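Local coordinates for glycosylation Associate Protein 1 (Streptococcus agalactiae serotype V, PDB 6OYC) that probably serves as the GT-B-like subunit of a three-protein accessory Sec complex linked to glycosylation and export of streptococcal surface adhesins, at residues S75-D78 against D79-I83; E209-I212 against R213-Y216; L217-L220 against H221-S225; V237-A240 against F241-N245. One frame throughout, in Å; residues are numbered along the deposited sequence.

Contact 1 of 4, residues S75-D78 against D79-I83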
loop_
_atom_site.group_PDB
_atom_site.type_symbol
_atom_site.label_atom_id
_atom_site.label_comp_id
_atom_site.label_asym_id
_atom_site.label_seq_id
_atom_site.Cartn_x
_atom_site.Cartn_y
_atom_site.Cartn_z
ATOM N N SER A 75 16.736 -6.334 -7.463
ATOM C CA SER A 75 15.809 -7.347 -6.976
ATOM C C SER A 75 16.566 -8.651 -6.800
ATOM O O SER A 75 17.072 -9.218 -7.773
ATOM C CB SER A 75 14.627 -7.536 -7.931
ATOM O OG SER A 75 14.017 -8.791 -7.702
ATOM N N VAL A 76 16.643 -9.120 -5.558
ATOM C CA VAL A 76 17.292 -10.393 -5.270
ATOM C C VAL A 76 16.761 -11.488 -6.202
ATOM O O VAL A 76 17.528 -12.254 -6.798
ATOM C CB VAL A 76 17.094 -10.756 -3.786
ATOM C CG1 VAL A 76 17.354 -12.211 -3.552
ATOM C CG2 VAL A 76 17.957 -9.895 -2.891
ATOM N N PHE A 77 15.442 -11.569 -6.351
ATOM C CA PHE A 77 14.873 -12.667 -7.133
ATOM C C PHE A 77 15.127 -12.494 -8.622
ATOM O O PHE A 77 15.326 -13.486 -9.324
ATOM C CB PHE A 77 13.374 -12.815 -6.851
ATOM C CG PHE A 77 13.089 -13.651 -5.633
ATOM C CD1 PHE A 77 13.284 -13.119 -4.357
ATOM C CD2 PHE A 77 12.677 -14.973 -5.760
ATOM C CE1 PHE A 77 13.030 -13.870 -3.231
ATOM C CE2 PHE A 77 12.423 -15.736 -4.635
ATOM C CZ PHE A 77 12.611 -15.186 -3.364
ATOM N N ASP A 78 15.113 -11.252 -9.124
ATOM C CA ASP A 78 15.541 -10.987 -10.498
ATOM C C ASP A 78 16.951 -11.533 -10.747
ATOM O O ASP A 78 17.220 -12.171 -11.772
ATOM C CB ASP A 78 15.497 -9.480 -10.778
ATOM C CG ASP A 78 14.098 -8.976 -11.166
ATOM O OD1 ASP A 78 13.071 -9.624 -10.865
ATOM O OD2 ASP A 78 14.034 -7.899 -11.777
ATOM N N ASP A 79 17.861 -11.276 -9.810
ATOM C CA ASP A 79 19.228 -11.795 -9.875
ATOM C C ASP A 79 19.238 -13.323 -9.900
ATOM O O ASP A 79 19.800 -13.945 -10.806
ATOM C CB ASP A 79 19.988 -11.256 -8.661
ATOM C CG ASP A 79 21.474 -11.577 -8.680
ATOM O OD1 ASP A 79 21.932 -12.402 -9.492
ATOM O OD2 ASP A 79 22.187 -10.988 -7.842
ATOM N N ILE A 80 18.621 -13.941 -8.896
ATOM C CA ILE A 80 18.502 -15.396 -8.862
ATOM C C ILE A 80 17.987 -15.929 -10.192
ATOM O O ILE A 80 18.582 -16.830 -10.793
ATOM C CB ILE A 80 17.584 -15.818 -7.707
ATOM C CG1 ILE A 80 18.199 -15.384 -6.382
ATOM C CG2 ILE A 80 17.300 -17.320 -7.755
ATOM C CD1 ILE A 80 17.316 -15.692 -5.204
ATOM N N GLN A 81 16.869 -15.383 -10.669
ATOM C CA GLN A 81 16.169 -15.978 -11.798
ATOM C C GLN A 81 16.793 -15.644 -13.148
ATOM O O GLN A 81 16.244 -16.076 -14.164
ATOM C CB GLN A 81 14.700 -15.543 -11.792
ATOM C CG GLN A 81 13.879 -16.142 -10.654
ATOM C CD GLN A 81 12.459 -15.642 -10.672
ATOM O OE1 GLN A 81 12.096 -14.751 -9.889
ATOM N NE2 GLN A 81 11.642 -16.185 -11.594
ATOM N N GLU A 82 17.902 -14.889 -13.184
ATOM C CA GLU A 82 18.646 -14.602 -14.427
ATOM C C GLU A 82 17.774 -13.862 -15.431
ATOM O O GLU A 82 17.781 -14.152 -16.633
ATOM C CB GLU A 82 19.229 -15.875 -15.053
ATOM C CG GLU A 82 20.283 -16.504 -14.179
ATOM C CD GLU A 82 20.792 -17.836 -14.704
ATOM O OE1 GLU A 82 20.490 -18.202 -15.865
ATOM O OE2 GLU A 82 21.488 -18.521 -13.929
ATOM N N ILE A 83 17.001 -12.905 -14.929
ATOM C CA ILE A 83 16.064 -12.214 -15.796
ATOM C C ILE A 83 16.792 -11.223 -16.703
ATOM O O ILE A 83 16.572 -11.205 -17.919
ATOM C CB ILE A 83 14.949 -11.578 -14.943
ATOM C CG1 ILE A 83 13.996 -12.698 -14.502
ATOM C CG2 ILE A 83 14.189 -10.502 -15.709
ATOM C CD1 ILE A 83 13.341 -12.446 -13.183
HETATM O O HOH W 1 11.766 -11.928 -10.064
#

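Contact 2 of 4, residues E209-I212 against R213-Y216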
loop_
_atom_site.group_PDB
_atom_site.type_symbol
_atom_site.label_atom_id
_atom_site.label_comp_id
_atom_site.label_asym_id
_atom_site.label_seq_id
_atom_site.Cartn_x
_atom_site.Cartn_y
_atom_site.Cartn_z
ATOM N N GLU A 209 14.864 -17.880 3.034
ATOM C CA GLU A 209 15.578 -16.753 3.627
ATOM C C GLU A 209 17.091 -16.960 3.612
ATOM O O GLU A 209 17.857 -16.000 3.437
ATOM C CB GLU A 209 15.105 -16.522 5.052
ATOM C CG GLU A 209 15.806 -15.364 5.699
ATOM C CD GLU A 209 15.475 -15.254 7.162
ATOM O OE1 GLU A 209 14.404 -15.761 7.567
ATOM O OE2 GLU A 209 16.298 -14.678 7.902
ATOM N N GLU A 210 17.542 -18.199 3.809
ATOM C CA GLU A 210 18.973 -18.470 3.807
ATOM C C GLU A 210 19.603 -18.032 2.489
ATOM O O GLU A 210 20.664 -17.390 2.471
ATOM C CB GLU A 210 19.209 -19.961 4.069
ATOM C CG GLU A 210 20.648 -20.344 4.348
ATOM C CD GLU A 210 20.877 -21.873 4.432
ATOM O OE1 GLU A 210 19.944 -22.676 4.197
ATOM O OE2 GLU A 210 22.023 -22.271 4.717
ATOM N N LEU A 211 18.946 -18.346 1.375
ATOM C CA LEU A 211 19.432 -17.885 0.084
ATOM C C LEU A 211 19.341 -16.363 -0.041
ATOM O O LEU A 211 20.230 -15.729 -0.619
ATOM C CB LEU A 211 18.657 -18.578 -1.039
ATOM C CG LEU A 211 19.004 -18.127 -2.464
ATOM C CD1 LEU A 211 20.488 -18.328 -2.742
ATOM C CD2 LEU A 211 18.131 -18.873 -3.502
ATOM N N ILE A 212 18.283 -15.751 0.502
ATOM C CA ILE A 212 18.151 -14.301 0.393
ATOM C C ILE A 212 19.249 -13.598 1.191
ATOM O O ILE A 212 19.788 -12.569 0.752
ATOM C CB ILE A 212 16.737 -13.862 0.825
ATOM C CG1 ILE A 212 15.721 -14.382 -0.191
ATOM C CG2 ILE A 212 16.647 -12.352 0.895
ATOM C CD1 ILE A 212 14.328 -14.445 0.303
ATOM N N ARG A 213 19.601 -14.133 2.369
ATOM C CA ARG A 213 20.718 -13.552 3.116
ATOM C C ARG A 213 21.977 -13.571 2.269
ATOM O O ARG A 213 22.721 -12.581 2.220
ATOM C CB ARG A 213 20.959 -14.296 4.445
ATOM C CG ARG A 213 19.758 -14.299 5.401
ATOM C CD ARG A 213 20.096 -14.652 6.872
ATOM N NE ARG A 213 20.643 -15.997 7.089
ATOM C CZ ARG A 213 19.919 -17.117 7.191
ATOM N NH1 ARG A 213 18.600 -17.072 7.071
ATOM N NH2 ARG A 213 20.517 -18.297 7.402
ATOM N N GLU A 214 22.205 -14.679 1.563
ATOM C CA GLU A 214 23.421 -14.821 0.758
ATOM C C GLU A 214 23.450 -13.789 -0.360
ATOM O O GLU A 214 24.453 -13.090 -0.554
ATOM C CB GLU A 214 23.516 -16.241 0.185
ATOM C CG GLU A 214 24.623 -16.392 -0.845
ATOM C CD GLU A 214 24.716 -17.787 -1.441
ATOM O OE1 GLU A 214 24.452 -18.790 -0.737
ATOM O OE2 GLU A 214 25.054 -17.875 -2.637
ATOM N N LYS A 215 22.337 -13.653 -1.089
ATOM C CA LYS A 215 22.271 -12.636 -2.132
ATOM C C LYS A 215 22.436 -11.234 -1.552
ATOM O O LYS A 215 23.146 -10.403 -2.126
ATOM C CB LYS A 215 20.958 -12.755 -2.906
ATOM C CG LYS A 215 20.815 -14.061 -3.653
ATOM C CD LYS A 215 22.016 -14.295 -4.566
ATOM C CE LYS A 215 22.028 -13.335 -5.740
ATOM N NZ LYS A 215 23.354 -13.316 -6.452
ATOM N N TYR A 216 21.820 -10.952 -0.398
ATOM C CA TYR A 216 21.965 -9.610 0.170
ATOM C C TYR A 216 23.415 -9.320 0.559
ATOM O O TYR A 216 23.945 -8.234 0.278
ATOM C CB TYR A 216 21.065 -9.409 1.384
ATOM C CG TYR A 216 21.362 -8.075 2.017
ATOM C CD1 TYR A 216 21.039 -6.896 1.357
ATOM C CD2 TYR A 216 22.014 -7.982 3.241
ATOM C CE1 TYR A 216 21.317 -5.659 1.905
ATOM C CE2 TYR A 216 22.299 -6.746 3.807
ATOM C CZ TYR A 216 21.953 -5.583 3.128
ATOM O OH TYR A 216 22.228 -4.335 3.658
#

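Contact 3 of 4, residues L217-L220 against H221-S225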
loop_
_atom_site.group_PDB
_atom_site.type_symbol
_atom_site.label_atom_id
_atom_site.label_comp_id
_atom_site.label_asym_id
_atom_site.label_seq_id
_atom_site.Cartn_x
_atom_site.Cartn_y
_atom_site.Cartn_z
ATOM N N LEU A 217 24.071 -10.266 1.236
ATOM C CA LEU A 217 25.436 -9.984 1.655
ATOM C C LEU A 217 26.346 -9.783 0.447
ATOM O O LEU A 217 27.236 -8.928 0.478
ATOM C CB LEU A 217 25.944 -11.087 2.580
ATOM C CG LEU A 217 25.080 -11.183 3.844
ATOM C CD1 LEU A 217 25.553 -12.304 4.755
ATOM C CD2 LEU A 217 24.996 -9.857 4.605
ATOM N N THR A 218 26.093 -10.499 -0.648
ATOM C CA THR A 218 26.825 -10.211 -1.875
ATOM C C THR A 218 26.555 -8.790 -2.361
ATOM O O THR A 218 27.491 -8.081 -2.758
ATOM C CB THR A 218 26.462 -11.218 -2.963
ATOM O OG1 THR A 218 26.894 -12.528 -2.573
ATOM C CG2 THR A 218 27.122 -10.830 -4.275
ATOM N N TYR A 219 25.287 -8.352 -2.340
ATOM C CA TYR A 219 24.981 -6.982 -2.752
ATOM C C TYR A 219 25.731 -5.991 -1.875
ATOM O O TYR A 219 26.303 -5.009 -2.361
ATOM C CB TYR A 219 23.468 -6.710 -2.677
ATOM C CG TYR A 219 23.105 -5.266 -3.034
ATOM C CD1 TYR A 219 22.837 -4.901 -4.352
ATOM C CD2 TYR A 219 23.053 -4.268 -2.060
ATOM C CE1 TYR A 219 22.523 -3.581 -4.691
ATOM C CE2 TYR A 219 22.746 -2.935 -2.394
ATOM C CZ TYR A 219 22.481 -2.609 -3.709
ATOM O OH TYR A 219 22.169 -1.311 -4.058
ATOM N N LEU A 220 25.698 -6.227 -0.567
ATOM C CA LEU A 220 26.368 -5.363 0.390
ATOM C C LEU A 220 27.844 -5.256 0.067
ATOM O O LEU A 220 28.396 -4.152 -0.022
ATOM C CB LEU A 220 26.172 -5.918 1.793
ATOM C CG LEU A 220 26.818 -5.157 2.933
ATOM C CD1 LEU A 220 26.269 -3.744 2.997
ATOM C CD2 LEU A 220 26.541 -5.903 4.220
ATOM N N HIS A 221 28.483 -6.411 -0.155
ATOM C CA HIS A 221 29.899 -6.453 -0.495
ATOM C C HIS A 221 30.191 -5.697 -1.788
ATOM O O HIS A 221 31.105 -4.868 -1.839
ATOM C CB HIS A 221 30.360 -7.906 -0.606
ATOM C CG HIS A 221 31.820 -8.049 -0.910
ATOM N ND1 HIS A 221 32.805 -7.557 -0.077
ATOM C CD2 HIS A 221 32.461 -8.619 -1.958
ATOM C CE1 HIS A 221 33.989 -7.826 -0.597
ATOM N NE2 HIS A 221 33.809 -8.471 -1.737
ATOM N N LYS A 222 29.417 -5.952 -2.844
ATOM C CA LYS A 222 29.788 -5.403 -4.147
ATOM C C LYS A 222 29.279 -3.989 -4.379
ATOM O O LYS A 222 29.910 -3.235 -5.120
ATOM C CB LYS A 222 29.263 -6.288 -5.278
ATOM C CG LYS A 222 29.827 -7.690 -5.329
ATOM C CD LYS A 222 29.375 -8.380 -6.618
ATOM C CE LYS A 222 30.275 -8.035 -7.800
ATOM N NZ LYS A 222 29.826 -8.694 -9.066
ATOM N N GLU A 223 28.133 -3.613 -3.805
ATOM C CA GLU A 223 27.416 -2.443 -4.302
ATOM C C GLU A 223 27.336 -1.281 -3.328
ATOM O O GLU A 223 26.997 -0.168 -3.749
ATOM C CB GLU A 223 25.993 -2.837 -4.718
ATOM C CG GLU A 223 25.980 -3.918 -5.786
ATOM C CD GLU A 223 26.494 -3.395 -7.112
ATOM O OE1 GLU A 223 26.372 -2.167 -7.342
ATOM O OE2 GLU A 223 27.009 -4.196 -7.922
ATOM N N VAL A 224 27.619 -1.500 -2.053
ATOM C CA VAL A 224 27.534 -0.450 -1.050
ATOM C C VAL A 224 28.942 0.072 -0.816
ATOM O O VAL A 224 29.849 -0.694 -0.479
ATOM C CB VAL A 224 26.900 -0.972 0.249
ATOM C CG1 VAL A 224 26.781 0.132 1.272
ATOM C CG2 VAL A 224 25.529 -1.568 -0.050
ATOM N N SER A 225 29.144 1.359 -1.020
ATOM C CA SER A 225 30.452 1.899 -0.715
ATOM C C SER A 225 30.524 2.283 0.760
ATOM O O SER A 225 29.507 2.479 1.431
ATOM C CB SER A 225 30.754 3.105 -1.597
ATOM O OG SER A 225 31.550 4.023 -0.878
#

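Contact 4 of 4, residues V237-A240 against F241-N245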
loop_
_atom_site.group_PDB
_atom_site.type_symbol
_atom_site.label_atom_id
_atom_site.label_comp_id
_atom_site.label_asym_id
_atom_site.label_seq_id
_atom_site.Cartn_x
_atom_site.Cartn_y
_atom_site.Cartn_z
ATOM N N VAL A 237 11.734 -9.396 10.318
ATOM C CA VAL A 237 12.036 -10.463 9.360
ATOM C C VAL A 237 13.391 -10.253 8.686
ATOM O O VAL A 237 13.952 -11.211 8.145
ATOM C CB VAL A 237 10.921 -10.609 8.300
ATOM C CG1 VAL A 237 9.555 -10.820 8.970
ATOM C CG2 VAL A 237 10.880 -9.379 7.382
ATOM N N HIS A 238 13.951 -9.037 8.700
ATOM C CA HIS A 238 15.249 -8.847 8.058
ATOM C C HIS A 238 16.274 -8.020 8.842
ATOM O O HIS A 238 17.413 -7.913 8.390
ATOM C CB HIS A 238 15.060 -8.228 6.658
ATOM C CG HIS A 238 14.470 -6.853 6.671
ATOM N ND1 HIS A 238 13.672 -6.387 5.648
ATOM C CD2 HIS A 238 14.563 -5.841 7.571
ATOM C CE1 HIS A 238 13.296 -5.148 5.918
ATOM N NE2 HIS A 238 13.831 -4.789 7.075
ATOM N N ASN A 239 15.910 -7.433 9.982
ATOM C CA ASN A 239 16.844 -6.600 10.727
ATOM C C ASN A 239 18.130 -7.347 11.058
ATOM O O ASN A 239 19.218 -6.764 11.014
ATOM C CB ASN A 239 16.195 -6.114 12.017
ATOM C CG ASN A 239 15.251 -4.971 11.796
ATOM O OD1 ASN A 239 15.202 -4.381 10.712
ATOM N ND2 ASN A 239 14.473 -4.648 12.828
ATOM N N ALA A 240 18.027 -8.640 11.382
ATOM C CA ALA A 240 19.175 -9.349 11.931
ATOM C C ALA A 240 20.286 -9.499 10.897
ATOM O O ALA A 240 21.466 -9.302 11.219
ATOM C CB ALA A 240 18.757 -10.715 12.481
ATOM N N PHE A 241 19.949 -9.814 9.650
ATOM C CA PHE A 241 21.026 -9.932 8.673
ATOM C C PHE A 241 21.302 -8.641 7.908
ATOM O O PHE A 241 22.306 -8.571 7.200
ATOM C CB PHE A 241 20.775 -11.096 7.691
ATOM C CG PHE A 241 19.526 -10.960 6.853
ATOM C CD1 PHE A 241 19.547 -10.271 5.650
ATOM C CD2 PHE A 241 18.354 -11.568 7.245
ATOM C CE1 PHE A 241 18.417 -10.176 4.860
ATOM C CE2 PHE A 241 17.211 -11.473 6.464
ATOM C CZ PHE A 241 17.245 -10.773 5.265
ATOM N N ILE A 242 20.478 -7.611 8.039
ATOM C CA ILE A 242 20.776 -6.320 7.421
ATOM C C ILE A 242 21.488 -5.397 8.394
ATOM O O ILE A 242 22.497 -4.782 8.055
ATOM C CB ILE A 242 19.491 -5.656 6.878
ATOM C CG1 ILE A 242 18.911 -6.442 5.707
ATOM C CG2 ILE A 242 19.786 -4.232 6.417
ATOM C CD1 ILE A 242 17.594 -5.848 5.253
ATOM N N VAL A 243 20.961 -5.278 9.608
ATOM C CA VAL A 243 21.518 -4.358 10.591
ATOM C C VAL A 243 22.651 -5.015 11.371
ATOM O O VAL A 243 23.657 -4.373 11.673
ATOM C CB VAL A 243 20.400 -3.843 11.519
ATOM C CG1 VAL A 243 20.945 -2.855 12.522
ATOM C CG2 VAL A 243 19.299 -3.189 10.705
ATOM N N GLY A 244 22.528 -6.306 11.693
ATOM C CA GLY A 244 23.607 -6.981 12.398
ATOM C C GLY A 244 24.910 -6.973 11.619
ATOM O O GLY A 244 25.994 -6.905 12.201
ATOM N N ASN A 245 24.823 -7.014 10.293
ATOM C CA ASN A 245 25.995 -7.112 9.427
ATOM C C ASN A 245 26.395 -5.762 8.840
ATOM O O ASN A 245 26.855 -5.713 7.695
ATOM C CB ASN A 245 25.727 -8.107 8.295
ATOM C CG ASN A 245 25.252 -9.471 8.784
ATOM O OD1 ASN A 245 24.542 -10.180 8.073
ATOM N ND2 ASN A 245 25.659 -9.847 9.998
#

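Contact 1 of 4, residues S75-D78 against D79-I83
Asp79 N donates to Ser75 O at 3.0 Å, opening the backbone ladder of the short helix 76-80. Ile80 N follows with a nearly straight bond to Val76 O (2.9 Å, 176° at the hydrogen), and Gln81 N with one to Phe77 O. At the start, Ser75 is the N-cap: its OG accepts from Asp78 N at 3.0 Å. At the other end Glu82 takes a positive phi of 61°, and Ile83 N to Asp78 O (3.2 Å) with Glu82 N to Asp79 O closes a Schellman motif.

A water joins two side chains, donating to Asp78 OD1 and to Gln81 OE1, each at 2.8 Å. OE1 also lies at the edge of the Phe77 ring, the amide plane standing 88° to it. Asp78 OD2 pairs with Arg151, and Gln81 NE2 donates to Leu171 O and Ser155 OG.

The one apolar side-chain pair is Val76 with Ile80, side by side, CG1 meeting CD1 at 3.9 Å. Ile83 CD1 lies 3.7 Å from Asp78 OD1, a carbon-to-oxygen contact.

The helix follows edge strand 73-75 of the seven-stranded parallel sheet; Phe77 and Ile80 wedge between helix 208-223 and Met179 of strand 177-182.

Contact 2 of 4, residues E209-I212 against R213-Y216
Glu209 and Arg213, one turn apart, form the salt bridge across this stretch. Arg213 NH1 donates to Glu209 OE2 at 3.4 Å with 141° at the hydrogen, so the bond is weak. The carboxylate and guanidinium planes stand 90° apart, which rules out a flat two-pronged pairing. OE2 comes in at the guanidinium edge, near its plane. Arg213 gets there by a bend at chi3 (-62°) that turns its end back toward the preceding helical turn.

The same bend lays the guanidinium over Glu210: CA of Glu210 sits 3.4 Å above one face, toward the rim, and CG lies 3.7 Å from Arg213 NH2. This is contact with carbon; the Glu210 carboxylate itself goes to Lys202 and Ser206 N.

Beneath these side chains runs the regular i to i+4 ladder of helix 208-223, which packs beside the seven-stranded parallel sheet of a Rossmann-like domain, consistent with the GT-B relationship of this accessory Sec family. Arg213 N to Glu209 O (2.8 Å) and Tyr216 N to Ile212 O (2.8 Å) are its shorter rungs. Lys215 N to Leu211 O measures 3.0 Å and Glu214 N to Glu210 O 3.2 Å.

Packing within the stretch is mostly side-chain carbon on carbonyl oxygen, as where Arg213 CG lies 3.2 Å from Glu209 O. Lys215 folds at chi2 and chi3 and sends its NZ to Asp79; Glu214 binds Tyr205 OH and Leu201 N. Leu211 and Ile212 lean on helix 76-80, whereas Tyr216 packs against helix 239-242.

Contact 3 of 4, residues L217-L220 against H221-S225
Glu223 N donates to Tyr219 O at 2.7 Å, the shortest bond in this last turn of helix 208-223. Two further rungs, His221 N to Leu217 O and Lys222 N to Thr218 O, are each 2.9 Å. The ladder then frays: Val224 N reaches Leu220 O only weakly, at 3.4 Å, and Val224 is the first residue to leave helical backbone angles.

Tyr219 carries the side-chain contact. Its ring receives Glu223 CB over one face in a CH-pi interaction, 3.6 Å from the ring centroid and 15° off the normal. A trans chi1 of 177° swings this ring along the helix toward the C-terminal turn, while the Glu223 chain crosses it at about a right angle. Tyr219 OH continues past the methylene to His3 ND1 and Arg49 NE. Val224 CG2 bridges two neighbours, lying 3.9 Å from Tyr219 CE2 and 3.8 Å from Leu220 CD1. On the solvent side, Thr218 CG2 and Lys222 CD lie alongside each other at 4.1 Å.

The chemistry is thus divided: Glu223 offers its aliphatic part to the ring, and its carboxylate keeps a long, weak ion pair with Arg49, whose charge may also polarise the tyrosine hydroxyl.

Contact 4 of 4, residues V237-A240 against F241-N245
Asn239 O gathers three backbone N-H groups. Val243 N makes the main bond, 2.7 Å with 152° at the hydrogen; Gly244 N (3.4 Å) and Ile242 N (3.3 Å) add weak ones. Ile242 N has its better acceptor in His238 O, at 3.1 Å. Gly244 N also makes a weak bond to Ala240 O. The bonds of this short helix, with His238 at its N-cap position, are thus shared and bent.

His238 is also the main side-chain platform. Ile242 CD1 lies over one face of its imidazole, 3.9 Å from the ring centroid and 23° off the normal, a CH-pi contact. The imidazole is held at both nitrogens, ND1 by Tyr9 OH and NE2 by Ser233 O, which fixes its rotation.

Phe241 turns back beneath the start of the helix. With chi1 at 62°, CG sits between its own N and carbonyl carbon, and the ring is carried under the His238 peptide: His238 O stands 3.9 Å above the ring plane over its centre, and CZ touches His238 CB at 3.6 Å.

This turn belongs to the beta-alpha-beta unit of strands 229-233 and 250-255. His238 and Ile242 rest on Val232, Val243 on Leu251 and Leu253, and Phe241 packs against Glu209 and Arg213 of helix 208-223.

How the contacts relate
Helix 208-223 ties the four together: contacts 2 and 3 are successive parts of it, and contacts 1 and 4 pack against it. Contact 1 is the most buried, and its Ile80 CD1 meets Leu211 CD2 of contact 2. Contacts 2 to 4 are partly buried, with Thr218, His221 and Lys222 of contact 3 exposed. Contact 4 touches contact 2 through Ile242 CG2 on Tyr216 OH (3.7 Å), and contact 3 where Leu220 CD2 meets Asn245 O. Contacts 1 and 4 do not meet. Chemistry follows place: contact 1 adds a capping serine and a water bridge, contact 2 a weak, partly exposed salt bridge, while contacts 3 and 4 each use a CH-pi contact where a helix ends or begins.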